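Local structure of beta-hexosaminidase (Neisseria gonorrhoeae, 6JTJ) at residues R44-M48 against W350-E354; I69-F75 against L100-D105; G158-S162 against G204-C208. The protein probably cleaves terminal beta-1,4-linked N-acetylglucosamine from peptidoglycan fragments in cell-wall recycling, as a family 3 glycoside hydrolase of the NagZ type. All coordinates share one frame; numbering follows the deposited sequence.

Interaction 1 of 3, residues R44-M48 against W350-E354; sequences RGPVM and WQYME
Arg44 NH1 gives the shortest sound polar bond of this contact, to Gln351 OE1 at 2.8 Å and almost perfectly straight, with an N-H...O angle of 175°. The acceptor lies in the guanidinium plane and the donor in the carbonyl plane, and the two flat groups are nearly coplanar, 9° apart. The other terminal nitrogen of Arg44 does less: NH2 makes a weak, bent salt bridge to Glu354 OE1 at 3.3 Å, with the carboxylate turned almost perpendicular to the guanidinium, while the backbone O of Glu99 is its stronger partner. The arginine reaches this site by running extended from CG to NE above the indole of Trp350. Arg44 CB stands over the five-membered ring, 3.8 Å from its centroid, a CH-pi contact, and Arg44 CD lies 3.6 Å from Trp350 CB. At the ring edge Trp350 NE1 donates to Gly45 O at 2.9 Å; this bond is bent, and the donor sits above the carbonyl plane. At the rim of the six-membered ring, in its plane, Met48 CE abuts Trp350 CZ3 at 3.9 Å, brought there by an extended start (chi1 180°) and a turn at chi3. Ile321 and Ile101 also touch the indole, which places it across the N-terminal end of the barrel strands, with Met48 pointing into the barrel interior. The buried indole N-H is thus satisfied by backbone, the aliphatic part of Arg44 serves as apolar cover, and its charged end reaches Gln351 and Glu354 at and just beyond the C-terminal part of helix 346-352, joining the first strand to a late helix.

Interaction 2 of 3, residues I69-F75 against L100-D105; sequences IGGIILF and LIIAVD. With NAG (2-acetamido-2-deoxy-beta-D-glucopyranose), chain I.
Gly70 O accepts from Ile101 N at 3.3 Å, the long first rung of a parallel ladder between 69-75 and 100-105. Shorter rungs follow: Ile72 N to Ile101 O at 2.8 Å, then Ala103 N to Ile72 O and Leu74 N to Ala103 O, both nearly straight. Ile72 thereby spends both its N-H and its carbonyl on the one strand, on the residues either side of Ile102, and its O also receives the CA-H of Ile102, at 3.3 Å from Ile102 CA. Groups directed to the other side find partners beyond the pair: Ile102 N donates to Asp160 OD2, and Gly71 and Ile73 bond Ala49 of strand 47-49. With helix 82-94 between them, the two strands form a right-handed beta-alpha-beta unit of the TIM-type barrel of family 3 glycoside hydrolases. Leu74 and Ile102 lie on the helix-facing side, where Leu74 CD1 meets Ile102 CG2 at 3.7 Å; Ile73 and Ala103 face the barrel interior. At the N-terminal end of the pair Leu100 CD2 packs against the Gly70 peptide, 3.5 Å from Gly70 C. The C-terminal ends of the strands reach the bound N-acetylglucosamine. There a water donates to Leu74 O and to Asp105 OD2 and accepts from Asp105 N. Asp105 CG sits beside the backbone N (chi1 -64°), a turn that lets one water span its N-H and its carboxylate. Sugar O6 donates to Asp105 OD2 at 2.7 Å, and Arg113 adds a salt bridge to that same oxygen. Asp105 and Arg113 are both predicted substrate-binding residues, in keeping with the grip of Asp105 on the sugar. Sugar O4 donates to Asp105 OD1 at 2.8 Å, while Ile73 CD1 lies 3.9 Å from sugar O6.

Interaction 3 of 3, residues G158-S162 against G204-C208; sequences GIDLS and GMKSC
Met205 lies against the backbone of Ile159 to Ser162, where the segments after helices 136-155 and 186-202 lead into strands 161-162 and 208-212 of the TIM-type barrel. Each lead-in starts from a Schellman motif, with Gly158 and Gly204 at positive phi turning the chain out of its helix. Met205 makes most of the close packing. Beyond CG, Met205 runs extended, with CG 3.3 Å from Asp160 O, SD 3.7 Å from Ser162 N, and the terminal methyl CE 3.6 Å from Ile159 O. That methyl also touches Ile159 CG2 at 4.0 Å, so the tip has both a carbonyl and a branched side chain beside it. Ala151, Leu154 and Ser155 of helix 136-155 touch Met205 as well, wedging it between that helix and the strand lead-in. Elsewhere the backbones stand apart, with the CA atoms of Ser162 and Ser207 7.1 Å from each other, and no direct hydrogen bond joins the segments. Two waters take that role. One donates to Asp160 O and accepts from Lys206 N; the other donates to the carbonyls of Ser162 and Lys206, bridging two acceptors that could not bond each other. Lys206 leads its charged end away from the contact to Tyr352, where NZ bonds the backbone O of Tyr352 and the ammonium makes a cation-pi contact with the tyrosine ring. Across the water-bridged side, Leu161 swings CG anti to its own nitrogen (chi1 171°), which carries CD1 to 3.4 Å from Lys206 O.

The three contacts are buried, but they join the barrel in different ways. Interaction 2 is the regular core pairing, adjacent parallel strands held by backbone bonds, and it alone reaches the bound sugar directly. Interaction 1 adjoins it: 44-48 runs into the neighbouring strand, with Val47 O bonding Gly70 N; its own chemistry rests on side chains, with one backbone carbonyl as acceptor, and its polar edge reaches exposed Gln351. On the other flank, interaction 3 continues the sheet, Asp160 N bonding Ile102 O, yet its segments are joined by methionine packing and waters, where regular strand pairing is absent. Interactions 1 and 3 meet where Met353 packs on Leu161.

Interaction 1 of 3, residues R44-M48 against W350-E354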
loop_
_atom_site.group_PDB
_atom_site.type_symbol
_atom_site.label_atom_id
_atom_site.label_comp_id
_atom_site.label_asym_id
_atom_site.label_seq_id
_atom_site.Cartn_x
_atom_site.Cartn_y
_atom_site.Cartn_z
ATOM N N ARG C 44 -30.500 -2.882 11.863
ATOM C CA ARG C 44 -29.133 -3.112 11.400
ATOM C C ARG C 44 -28.184 -2.785 12.533
ATOM O O ARG C 44 -28.237 -1.693 13.091
ATOM C CB ARG C 44 -28.825 -2.242 10.200
ATOM C CG ARG C 44 -29.614 -2.570 8.959
ATOM C CD ARG C 44 -29.322 -1.549 7.880
ATOM N NE ARG C 44 -29.921 -1.910 6.602
ATOM C CZ ARG C 44 -30.723 -1.143 5.879
ATOM N NH1 ARG C 44 -31.050 0.099 6.262
ATOM N NH2 ARG C 44 -31.197 -1.621 4.740
ATOM N N GLY C 45 -27.347 -3.751 12.897
ATOM C CA GLY C 45 -26.366 -3.552 13.959
ATOM C C GLY C 45 -25.186 -2.724 13.502
ATOM O O GLY C 45 -25.074 -2.404 12.327
ATOM N N PRO C 46 -24.273 -2.398 14.427
ATOM C CA PRO C 46 -23.131 -1.527 14.112
ATOM C C PRO C 46 -21.863 -2.245 13.653
ATOM O O PRO C 46 -20.791 -1.668 13.708
ATOM C CB PRO C 46 -22.874 -0.825 15.449
ATOM C CG PRO C 46 -23.211 -1.866 16.461
ATOM C CD PRO C 46 -24.387 -2.630 15.880
ATOM N N VAL C 47 -21.972 -3.485 13.209
ATOM C CA VAL C 47 -20.802 -4.224 12.754
ATOM C C VAL C 47 -20.979 -4.552 11.293
ATOM O O VAL C 47 -22.040 -5.026 10.900
ATOM C CB VAL C 47 -20.623 -5.531 13.548
ATOM C CG1 VAL C 47 -19.475 -6.360 12.996
ATOM C CG2 VAL C 47 -20.389 -5.232 15.018
ATOM N N MET C 48 -19.950 -4.311 10.498
ATOM C CA MET C 48 -19.934 -4.745 9.113
ATOM C C MET C 48 -18.969 -5.912 9.018
ATOM O O MET C 48 -17.794 -5.797 9.333
ATOM C CB MET C 48 -19.506 -3.615 8.184
ATOM C CG MET C 48 -19.454 -4.001 6.715
ATOM S SD MET C 48 -19.247 -2.595 5.576
ATOM C CE MET C 48 -20.937 -2.291 5.090
ATOM N N TRP C 350 -27.362 4.162 8.214
ATOM C CA TRP C 350 -27.364 2.981 7.346
ATOM C C TRP C 350 -28.339 3.169 6.172
ATOM O O TRP C 350 -28.038 2.818 5.039
ATOM C CB TRP C 350 -27.816 1.727 8.103
ATOM C CG TRP C 350 -26.792 0.911 8.884
ATOM C CD1 TRP C 350 -26.850 0.606 10.217
ATOM C CD2 TRP C 350 -25.644 0.214 8.372
ATOM N NE1 TRP C 350 -25.806 -0.205 10.562
ATOM C CE2 TRP C 350 -25.063 -0.484 9.451
ATOM C CE3 TRP C 350 -25.061 0.107 7.110
ATOM C CZ2 TRP C 350 -23.918 -1.259 9.313
ATOM C CZ3 TRP C 350 -23.921 -0.682 6.967
ATOM C CH2 TRP C 350 -23.363 -1.349 8.060
ATOM N N GLN C 351 -29.534 3.669 6.464
ATOM C CA GLN C 351 -30.593 3.713 5.468
ATOM C C GLN C 351 -30.278 4.671 4.333
ATOM O O GLN C 351 -30.601 4.394 3.187
ATOM C CB GLN C 351 -31.965 4.063 6.099
ATOM C CG GLN C 351 -33.159 3.921 5.117
ATOM C CD GLN C 351 -33.172 2.642 4.210
ATOM O OE1 GLN C 351 -32.680 1.553 4.558
ATOM N NE2 GLN C 351 -33.738 2.798 3.013
ATOM N N TYR C 352 -29.649 5.790 4.656
ATOM C CA TYR C 352 -29.178 6.729 3.645
ATOM C C TYR C 352 -28.273 6.049 2.591
ATOM O O TYR C 352 -28.259 6.461 1.439
ATOM C CB TYR C 352 -28.436 7.875 4.325
ATOM C CG TYR C 352 -28.071 9.032 3.414
ATOM C CD1 TYR C 352 -29.053 9.872 2.875
ATOM C CD2 TYR C 352 -26.745 9.300 3.112
ATOM C CE1 TYR C 352 -28.713 10.942 2.056
ATOM C CE2 TYR C 352 -26.393 10.359 2.304
ATOM C CZ TYR C 352 -27.370 11.173 1.768
ATOM O OH TYR C 352 -26.982 12.214 0.957
ATOM N N MET C 353 -27.569 4.983 2.973
ATOM C CA MET C 353 -26.683 4.261 2.044
ATOM C C MET C 353 -27.370 3.196 1.187
ATOM O O MET C 353 -26.732 2.624 0.309
ATOM C CB MET C 353 -25.537 3.614 2.821
ATOM C CG MET C 353 -24.600 4.622 3.487
ATOM S SD MET C 353 -23.175 3.824 4.247
ATOM C CE MET C 353 -23.905 2.563 5.293
ATOM N N GLU C 354 -28.644 2.902 1.448
ATOM C CA GLU C 354 -29.344 1.876 0.675
ATOM C C GLU C 354 -29.386 2.292 -0.788
ATOM O O GLU C 354 -29.521 3.468 -1.106
ATOM C CB GLU C 354 -30.773 1.599 1.167
ATOM C CG GLU C 354 -31.174 0.140 0.951
ATOM C CD GLU C 354 -32.486 -0.241 1.627
ATOM O OE1 GLU C 354 -32.744 -1.462 1.850
ATOM O OE2 GLU C 354 -33.258 0.699 1.950
#

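Interaction 2 of 3, residues I69-F75 against L100-D105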
loop_
_atom_site.group_PDB
_atom_site.type_symbol
_atom_site.label_atom_id
_atom_site.label_comp_id
_atom_site.label_asym_id
_atom_site.label_seq_id
_atom_site.Cartn_x
_atom_site.Cartn_y
_atom_site.Cartn_z
ATOM N N ILE C 69 -24.802 -7.285 13.751
ATOM C CA ILE C 69 -24.419 -7.085 12.371
ATOM C C ILE C 69 -25.431 -6.230 11.617
ATOM O O ILE C 69 -26.646 -6.410 11.770
ATOM C CB ILE C 69 -24.186 -8.443 11.709
ATOM C CG1 ILE C 69 -22.989 -9.088 12.406
ATOM C CG2 ILE C 69 -23.950 -8.283 10.212
ATOM C CD1 ILE C 69 -22.562 -10.405 11.820
ATOM N N GLY C 70 -24.918 -5.260 10.855
ATOM C CA GLY C 70 -25.753 -4.383 10.017
ATOM C C GLY C 70 -25.425 -4.375 8.541
ATOM O O GLY C 70 -26.216 -3.885 7.739
ATOM N N GLY C 71 -24.271 -4.926 8.163
ATOM C CA GLY C 71 -23.876 -4.963 6.757
ATOM C C GLY C 71 -22.724 -5.911 6.480
ATOM O O GLY C 71 -22.165 -6.511 7.385
ATOM N N ILE C 72 -22.370 -6.008 5.212
ATOM C CA ILE C 72 -21.355 -6.924 4.720
ATOM C C ILE C 72 -20.499 -6.213 3.673
ATOM O O ILE C 72 -21.013 -5.495 2.819
ATOM C CB ILE C 72 -22.021 -8.137 4.039
ATOM C CG1 ILE C 72 -22.744 -9.018 5.070
ATOM C CG2 ILE C 72 -21.024 -8.953 3.229
ATOM C CD1 ILE C 72 -21.850 -9.591 6.153
ATOM N N ILE C 73 -19.192 -6.438 3.732
ATOM C CA ILE C 73 -18.284 -5.976 2.695
ATOM C C ILE C 73 -17.828 -7.196 1.914
ATOM O O ILE C 73 -17.440 -8.202 2.505
ATOM C CB ILE C 73 -17.068 -5.170 3.248
ATOM C CG1 ILE C 73 -16.076 -4.809 2.138
ATOM C CG2 ILE C 73 -16.308 -5.952 4.307
ATOM C CD1 ILE C 73 -15.015 -3.826 2.605
ATOM N N LEU C 74 -17.866 -7.085 0.590
ATOM C CA LEU C 74 -17.412 -8.151 -0.284
ATOM C C LEU C 74 -16.036 -7.862 -0.872
ATOM O O LEU C 74 -15.594 -6.710 -0.945
ATOM C CB LEU C 74 -18.406 -8.365 -1.422
ATOM C CG LEU C 74 -19.819 -8.781 -0.986
ATOM C CD1 LEU C 74 -20.743 -8.841 -2.186
ATOM C CD2 LEU C 74 -19.805 -10.125 -0.263
ATOM N N PHE C 75 -15.369 -8.940 -1.274
ATOM C CA PHE C 75 -14.025 -8.895 -1.821
ATOM C C PHE C 75 -13.968 -9.774 -3.059
ATOM O O PHE C 75 -14.949 -10.434 -3.402
ATOM C CB PHE C 75 -13.026 -9.391 -0.780
ATOM C CG PHE C 75 -12.927 -8.503 0.421
ATOM C CD1 PHE C 75 -12.183 -7.346 0.377
ATOM C CD2 PHE C 75 -13.600 -8.820 1.590
ATOM C CE1 PHE C 75 -12.085 -6.532 1.475
ATOM C CE2 PHE C 75 -13.518 -8.004 2.693
ATOM C CZ PHE C 75 -12.749 -6.860 2.637
ATOM N N LEU C 100 -29.537 -6.239 5.112
ATOM C CA LEU C 100 -28.135 -5.946 5.366
ATOM C C LEU C 100 -27.571 -5.129 4.200
ATOM O O LEU C 100 -27.785 -5.476 3.050
ATOM C CB LEU C 100 -27.333 -7.242 5.539
ATOM C CG LEU C 100 -27.612 -8.075 6.801
ATOM C CD1 LEU C 100 -26.830 -9.378 6.745
ATOM C CD2 LEU C 100 -27.285 -7.321 8.080
ATOM N N ILE C 101 -26.875 -4.041 4.524
ATOM C CA ILE C 101 -26.217 -3.199 3.530
ATOM C C ILE C 101 -24.967 -3.918 3.015
ATOM O O ILE C 101 -24.203 -4.477 3.785
ATOM C CB ILE C 101 -25.829 -1.830 4.136
ATOM C CG1 ILE C 101 -27.084 -1.003 4.422
ATOM C CG2 ILE C 101 -24.888 -1.062 3.223
ATOM C CD1 ILE C 101 -27.856 -0.545 3.207
ATOM N N ILE C 102 -24.785 -3.928 1.707
ATOM C CA ILE C 102 -23.671 -4.628 1.083
ATOM C C ILE C 102 -22.769 -3.623 0.363
ATOM O O ILE C 102 -23.236 -2.835 -0.472
ATOM C CB ILE C 102 -24.175 -5.691 0.073
ATOM C CG1 ILE C 102 -25.153 -6.657 0.767
ATOM C CG2 ILE C 102 -23.001 -6.447 -0.531
ATOM C CD1 ILE C 102 -25.753 -7.710 -0.147
ATOM N N ALA C 103 -21.485 -3.661 0.683
ATOM C CA ALA C 103 -20.514 -2.749 0.088
ATOM C C ALA C 103 -19.337 -3.477 -0.534
ATOM O O ALA C 103 -19.125 -4.667 -0.300
ATOM C CB ALA C 103 -20.016 -1.763 1.130
ATOM N N VAL C 104 -18.607 -2.742 -1.370
ATOM C CA VAL C 104 -17.394 -3.239 -2.029
ATOM C C VAL C 104 -16.465 -2.058 -2.353
ATOM O O VAL C 104 -16.907 -0.913 -2.442
ATOM C CB VAL C 104 -17.742 -4.007 -3.321
ATOM C CG1 VAL C 104 -18.224 -3.054 -4.412
ATOM C CG2 VAL C 104 -16.566 -4.830 -3.816
ATOM N N ASP C 105 -15.179 -2.347 -2.477
ATOM C CA ASP C 105 -14.182 -1.382 -2.922
ATOM C C ASP C 105 -14.053 -1.401 -4.449
ATOM O O ASP C 105 -13.230 -2.144 -4.996
ATOM C CB ASP C 105 -12.811 -1.690 -2.287
ATOM C CG ASP C 105 -12.806 -1.543 -0.771
ATOM O OD1 ASP C 105 -13.094 -0.427 -0.300
ATOM O OD2 ASP C 105 -12.472 -2.516 -0.055
HETATM C C1 NAG I . -8.408 0.006 3.892
HETATM C C2 NAG I . -8.158 0.809 2.607
HETATM C C3 NAG I . -9.431 1.483 2.152
HETATM C C4 NAG I . -10.581 0.481 2.078
HETATM C C5 NAG I . -10.821 -0.180 3.421
HETATM C C6 NAG I . -11.844 -1.314 3.302
HETATM C C7 NAG I . -6.144 2.149 1.967
HETATM C C8 NAG I . -6.036 1.304 0.768
HETATM N N2 NAG I . -7.161 1.837 2.779
HETATM O O1 NAG I . -7.421 -0.997 4.049
HETATM O O3 NAG I . -9.195 2.097 0.906
HETATM O O4 NAG I . -11.765 1.084 1.619
HETATM O O5 NAG I . -9.610 -0.749 3.872
HETATM O O6 NAG I . -11.408 -2.373 2.465
HETATM O O7 NAG I . -5.309 3.043 2.188
HETATM O O HOH W 1 -13.828 -4.520 -1.401
#

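Interaction 3 of 3, residues G158-S162 against G204-C208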
loop_
_atom_site.group_PDB
_atom_site.type_symbol
_atom_site.label_atom_id
_atom_site.label_comp_id
_atom_site.label_asym_id
_atom_site.label_seq_id
_atom_site.Cartn_x
_atom_site.Cartn_y
_atom_site.Cartn_z
ATOM N N GLY C 158 -26.968 -6.203 -6.925
ATOM C CA GLY C 158 -27.510 -6.142 -5.564
ATOM C C GLY C 158 -26.600 -5.489 -4.537
ATOM O O GLY C 158 -26.814 -5.654 -3.339
ATOM N N ILE C 159 -25.594 -4.752 -5.004
ATOM C CA ILE C 159 -24.646 -4.064 -4.136
ATOM C C ILE C 159 -25.247 -2.710 -3.794
ATOM O O ILE C 159 -25.866 -2.087 -4.638
ATOM C CB ILE C 159 -23.303 -3.827 -4.850
ATOM C CG1 ILE C 159 -22.714 -5.144 -5.405
ATOM C CG2 ILE C 159 -22.326 -3.118 -3.938
ATOM C CD1 ILE C 159 -22.321 -6.166 -4.378
ATOM N N ASP C 160 -25.064 -2.241 -2.569
ATOM C CA ASP C 160 -25.614 -0.926 -2.196
ATOM C C ASP C 160 -24.679 0.242 -2.494
ATOM O O ASP C 160 -25.121 1.295 -2.943
ATOM C CB ASP C 160 -25.986 -0.907 -0.723
ATOM C CG ASP C 160 -27.167 -1.793 -0.424
ATOM O OD1 ASP C 160 -28.285 -1.447 -0.858
ATOM O OD2 ASP C 160 -26.980 -2.817 0.254
ATOM N N LEU C 161 -23.391 0.040 -2.229
ATOM C CA LEU C 161 -22.432 1.128 -2.133
ATOM C C LEU C 161 -21.037 0.643 -2.522
ATOM O O LEU C 161 -20.629 -0.460 -2.135
ATOM C CB LEU C 161 -22.413 1.579 -0.681
ATOM C CG LEU C 161 -21.371 2.568 -0.182
ATOM C CD1 LEU C 161 -21.765 3.979 -0.558
ATOM C CD2 LEU C 161 -21.263 2.470 1.312
ATOM N N SER C 162 -20.314 1.468 -3.269
ATOM C CA SER C 162 -18.861 1.320 -3.410
ATOM C C SER C 162 -18.140 2.311 -2.498
ATOM O O SER C 162 -18.569 3.456 -2.351
ATOM C CB SER C 162 -18.424 1.568 -4.845
ATOM O OG SER C 162 -17.010 1.503 -4.954
ATOM N N GLY C 204 -27.543 4.747 -8.656
ATOM C CA GLY C 204 -28.249 4.301 -7.466
ATOM C C GLY C 204 -27.497 4.442 -6.149
ATOM O O GLY C 204 -28.025 4.052 -5.107
ATOM N N MET C 205 -26.280 4.988 -6.175
ATOM C CA MET C 205 -25.383 4.897 -5.012
ATOM C C MET C 205 -24.991 6.241 -4.417
ATOM O O MET C 205 -24.815 7.215 -5.122
ATOM C CB MET C 205 -24.104 4.154 -5.401
ATOM C CG MET C 205 -24.319 2.715 -5.854
ATOM S SD MET C 205 -22.767 1.797 -5.985
ATOM C CE MET C 205 -23.416 0.114 -6.063
ATOM N N LYS C 206 -24.778 6.232 -3.105
ATOM C CA LYS C 206 -24.115 7.313 -2.398
ATOM C C LYS C 206 -22.587 7.161 -2.461
ATOM O O LYS C 206 -22.080 6.219 -3.061
ATOM C CB LYS C 206 -24.562 7.318 -0.937
ATOM C CG LYS C 206 -26.074 7.439 -0.753
ATOM C CD LYS C 206 -26.609 8.698 -1.401
ATOM C CE LYS C 206 -28.019 8.986 -0.926
ATOM N NZ LYS C 206 -28.915 7.809 -1.140
ATOM N N SER C 207 -21.865 8.099 -1.837
ATOM C CA SER C 207 -20.402 8.108 -1.850
ATOM C C SER C 207 -19.797 7.931 -0.450
ATOM O O SER C 207 -20.454 8.156 0.573
ATOM C CB SER C 207 -19.911 9.418 -2.403
ATOM O OG SER C 207 -20.229 10.465 -1.489
ATOM N N CYS C 208 -18.540 7.479 -0.424
ATOM C CA CYS C 208 -17.780 7.318 0.809
ATOM C C CYS C 208 -16.390 7.877 0.593
ATOM O O CYS C 208 -15.596 7.286 -0.153
ATOM C CB CYS C 208 -17.692 5.839 1.205
ATOM S SG CYS C 208 -16.683 5.548 2.666
HETATM O O HOH W 2 -25.395 3.809 -1.817
HETATM O O HOH W 3 -20.462 4.338 -4.174
#